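Local coordinates for protein type I modular polyketide synthase (PDB 6IYR) that probably selects and transfers a malonyl-type extender unit, likely methylmalonyl, from coenzyme A as the acyltransferase domain of module 8 of the salinomycin polyketide synthase, at residues A[391-401]-A[417-426]. Residues are numbered along the deposited sequence; the frame is centred on the assembly and turned at random.
Sequences HGAFVEASAHP and PAVTQGTLRR
Thr423 OG1 is held by two bonds: it donates to Glu396 O at 2.7 Å and accepts from Trp206 NE1. With OG1 anti to its own carbonyl carbon (chi1 -60°), the hydroxyl reaches the carbonyl where strand 393-396 ends. Up to there the backbones pair as parallel strands, from Val419 N to Gly392 O through to the almost straight bond from Glu396 N to Gln421 O (2.7 Å, 176° at the hydrogen). Beyond Gln421 the regular ladder stops and separate bonds take over: Leu424 N donates to Ser398 O, and a water joins Ser398 OG, Thr423 N and Leu424 O. Ser398 OG also donates to Glu396 OE2, a carboxylate oxygen that takes Val402 N as well. At the far end Arg426 N donates to His400 ND1 in the ring plane (3.0 Å), while the Arg426 guanidinium doubles back over one face of that imidazole, planes 27° apart; Pro401 CD lies against the opposite face. The pair forms a beta-alpha-beta unit through helix 404-414, which packs on Thr420. Strand 419-421 is the edge of the four-stranded parallel sheet; strand 393-396 pairs on its other side with strand 129-132, and helix 431-443 covers Gln421 and Thr423.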
loop_
_atom_site.group_PDB
_atom_site.type_symbol
_atom_site.label_atom_id
_atom_site.label_comp_id
_atom_site.label_asym_id
_atom_site.label_seq_id
_atom_site.Cartn_x
_atom_site.Cartn_y
_atom_site.Cartn_z
ATOM N N HIS A 391 -13.829 8.912 -5.993
ATOM C CA HIS A 391 -12.886 8.729 -4.923
ATOM C C HIS A 391 -11.686 9.653 -5.129
ATOM O O HIS A 391 -11.255 9.864 -6.256
ATOM C CB HIS A 391 -12.426 7.291 -4.865
ATOM C CG HIS A 391 -13.482 6.346 -4.416
ATOM N ND1 HIS A 391 -13.590 5.928 -3.112
ATOM C CD2 HIS A 391 -14.465 5.711 -5.105
ATOM C CE1 HIS A 391 -14.612 5.091 -3.009
ATOM N NE2 HIS A 391 -15.175 4.973 -4.199
ATOM N N GLY A 392 -11.209 10.274 -4.050
ATOM C CA GLY A 392 -10.229 11.355 -4.182
ATOM C C GLY A 392 -8.863 10.997 -3.644
ATOM O O GLY A 392 -7.894 11.723 -3.859
ATOM N N ALA A 393 -8.796 9.931 -2.850
ATOM C CA ALA A 393 -7.542 9.555 -2.223
ATOM C C ALA A 393 -7.304 8.057 -2.238
ATOM O O ALA A 393 -8.193 7.275 -1.915
ATOM C CB ALA A 393 -7.457 10.063 -0.794
ATOM N N PHE A 394 -6.088 7.693 -2.640
ATOM C CA PHE A 394 -5.627 6.325 -2.633
ATOM C C PHE A 394 -4.449 6.140 -1.705
ATOM O O PHE A 394 -3.393 6.776 -1.861
ATOM C CB PHE A 394 -5.204 5.936 -4.055
ATOM C CG PHE A 394 -6.341 5.919 -5.014
ATOM C CD1 PHE A 394 -6.805 7.083 -5.557
ATOM C CD2 PHE A 394 -6.961 4.723 -5.366
ATOM C CE1 PHE A 394 -7.902 7.080 -6.403
ATOM C CE2 PHE A 394 -7.976 4.710 -6.302
ATOM C CZ PHE A 394 -8.487 5.883 -6.771
ATOM N N VAL A 395 -4.585 5.193 -0.809
ATOM C CA VAL A 395 -3.561 4.939 0.196
ATOM C C VAL A 395 -3.028 3.539 0.032
ATOM O O VAL A 395 -3.736 2.555 0.242
ATOM C CB VAL A 395 -4.105 5.135 1.620
ATOM C CG1 VAL A 395 -3.145 4.662 2.677
ATOM C CG2 VAL A 395 -4.400 6.608 1.867
ATOM N N GLU A 396 -1.724 3.446 -0.249
ATOM C CA GLU A 396 -1.095 2.133 -0.338
ATOM C C GLU A 396 -0.634 1.678 1.011
ATOM O O GLU A 396 0.187 2.320 1.637
ATOM C CB GLU A 396 0.052 2.148 -1.366
ATOM C CG GLU A 396 0.516 0.762 -1.826
ATOM C CD GLU A 396 1.682 0.847 -2.779
ATOM O OE1 GLU A 396 1.508 1.466 -3.842
ATOM O OE2 GLU A 396 2.766 0.339 -2.441
ATOM N N ALA A 397 -1.249 0.606 1.497
ATOM C CA ALA A 397 -0.937 0.032 2.777
ATOM C C ALA A 397 0.233 -0.919 2.671
ATOM O O ALA A 397 0.077 -2.098 2.980
ATOM C CB ALA A 397 -2.123 -0.758 3.302
ATOM N N SER A 398 1.418 -0.390 2.370
ATOM C CA SER A 398 2.573 -1.231 2.100
ATOM C C SER A 398 3.816 -0.770 2.844
ATOM O O SER A 398 3.939 0.412 3.193
ATOM C CB SER A 398 2.860 -1.225 0.608
ATOM O OG SER A 398 3.234 0.066 0.176
ATOM N N ALA A 399 4.837 -1.622 2.796
ATOM C CA ALA A 399 6.116 -1.380 3.448
ATOM C C ALA A 399 7.031 -0.456 2.624
ATOM O O ALA A 399 8.027 0.071 3.137
ATOM C CB ALA A 399 6.809 -2.711 3.687
ATOM N N HIS A 400 6.641 -0.265 1.365
ATOM C CA HIS A 400 7.360 0.511 0.386
ATOM C C HIS A 400 6.444 0.699 -0.817
ATOM O O HIS A 400 5.875 -0.264 -1.285
ATOM C CB HIS A 400 8.604 -0.234 -0.064
ATOM C CG HIS A 400 9.466 0.575 -0.964
ATOM N ND1 HIS A 400 10.304 1.560 -0.489
ATOM C CD2 HIS A 400 9.554 0.619 -2.311
ATOM C CE1 HIS A 400 10.852 2.195 -1.507
ATOM N NE2 HIS A 400 10.403 1.651 -2.626
ATOM N N PRO A 401 6.300 1.938 -1.332
ATOM C CA PRO A 401 5.366 2.263 -2.407
ATOM C C PRO A 401 5.737 1.682 -3.763
ATOM O O PRO A 401 6.743 2.046 -4.304
ATOM C CB PRO A 401 5.421 3.777 -2.514
ATOM C CG PRO A 401 6.274 4.252 -1.382
ATOM C CD PRO A 401 7.095 3.100 -0.911
ATOM N N PRO A 417 -8.969 15.153 -9.855
ATOM C CA PRO A 417 -8.360 15.705 -8.664
ATOM C C PRO A 417 -8.353 14.648 -7.575
ATOM O O PRO A 417 -9.381 14.404 -6.942
ATOM C CB PRO A 417 -9.332 16.804 -8.280
ATOM C CG PRO A 417 -10.666 16.278 -8.726
ATOM C CD PRO A 417 -10.431 15.212 -9.776
ATOM N N ALA A 418 -7.283 13.894 -7.532
ATOM C CA ALA A 418 -7.132 12.825 -6.582
ATOM C C ALA A 418 -5.670 12.670 -6.274
ATOM O O ALA A 418 -4.828 13.086 -7.039
ATOM C CB ALA A 418 -7.705 11.541 -7.138
ATOM N N VAL A 419 -5.373 12.063 -5.143
ATOM C CA VAL A 419 -3.999 11.874 -4.742
ATOM C C VAL A 419 -3.689 10.424 -4.380
ATOM O O VAL A 419 -4.571 9.667 -4.040
ATOM C CB VAL A 419 -3.640 12.776 -3.547
ATOM C CG1 VAL A 419 -3.772 14.229 -3.926
ATOM C CG2 VAL A 419 -4.525 12.471 -2.360
ATOM N N THR A 420 -2.423 10.058 -4.490
ATOM C CA THR A 420 -1.947 8.737 -4.147
ATOM C C THR A 420 -0.812 8.842 -3.184
ATOM O O THR A 420 0.026 9.708 -3.322
ATOM C CB THR A 420 -1.280 8.016 -5.316
ATOM O OG1 THR A 420 -1.659 8.603 -6.553
ATOM C CG2 THR A 420 -1.603 6.567 -5.282
ATOM N N GLN A 421 -0.771 7.932 -2.232
ATOM C CA GLN A 421 0.305 7.897 -1.291
ATOM C C GLN A 421 0.528 6.530 -0.679
ATOM O O GLN A 421 -0.304 5.665 -0.751
ATOM C CB GLN A 421 0.098 8.924 -0.209
ATOM C CG GLN A 421 -0.940 8.556 0.800
ATOM C CD GLN A 421 -0.737 9.343 2.047
ATOM O OE1 GLN A 421 -0.057 8.903 2.947
ATOM N NE2 GLN A 421 -1.285 10.527 2.086
ATOM N N GLY A 422 1.711 6.356 -0.124
ATOM C CA GLY A 422 2.099 5.148 0.551
ATOM C C GLY A 422 1.989 5.249 2.054
ATOM O O GLY A 422 1.404 6.163 2.604
ATOM N N THR A 423 2.540 4.245 2.699
ATOM C CA THR A 423 2.612 4.159 4.135
ATOM C C THR A 423 4.048 4.229 4.624
ATOM O O THR A 423 4.471 5.258 5.155
ATOM C CB THR A 423 1.890 2.917 4.674
ATOM O OG1 THR A 423 0.526 2.979 4.285
ATOM C CG2 THR A 423 1.895 2.878 6.160
ATOM N N LEU A 424 4.796 3.145 4.458
ATOM C CA LEU A 424 6.174 3.129 4.832
ATOM C C LEU A 424 7.057 3.166 3.623
ATOM O O LEU A 424 6.599 3.031 2.483
ATOM C CB LEU A 424 6.446 1.912 5.647
ATOM C CG LEU A 424 5.541 1.682 6.866
ATOM C CD1 LEU A 424 5.999 0.392 7.524
ATOM C CD2 LEU A 424 5.596 2.789 7.919
ATOM N N ARG A 425 8.353 3.188 3.883
ATOM C CA ARG A 425 9.351 3.110 2.840
ATOM C C ARG A 425 10.492 2.227 3.271
ATOM O O ARG A 425 10.757 2.150 4.442
ATOM C CB ARG A 425 9.963 4.484 2.666
ATOM C CG ARG A 425 9.548 5.118 1.399
ATOM C CD ARG A 425 8.654 6.271 1.733
ATOM N NE ARG A 425 9.369 7.485 1.441
ATOM C CZ ARG A 425 8.818 8.551 0.878
ATOM N NH1 ARG A 425 9.567 9.606 0.601
ATOM N NH2 ARG A 425 7.515 8.583 0.649
ATOM N N ARG A 426 11.293 1.772 2.313
ATOM C CA ARG A 426 12.476 1.010 2.623
ATOM C C ARG A 426 13.372 1.785 3.597
ATOM O O ARG A 426 13.599 2.975 3.444
ATOM C CB ARG A 426 13.241 0.698 1.354
ATOM C CG ARG A 426 14.338 -0.338 1.558
ATOM C CD ARG A 426 14.496 -1.155 0.284
ATOM N NE ARG A 426 14.512 -0.252 -0.849
ATOM C CZ ARG A 426 13.772 -0.363 -1.938
ATOM N NH1 ARG A 426 13.893 0.541 -2.895
ATOM N NH2 ARG A 426 13.030 -1.425 -2.149
HETATM O O HOH W 1 -11.215 11.839 -7.981
HETATM O O HOH W 2 4.121 2.440 1.186
#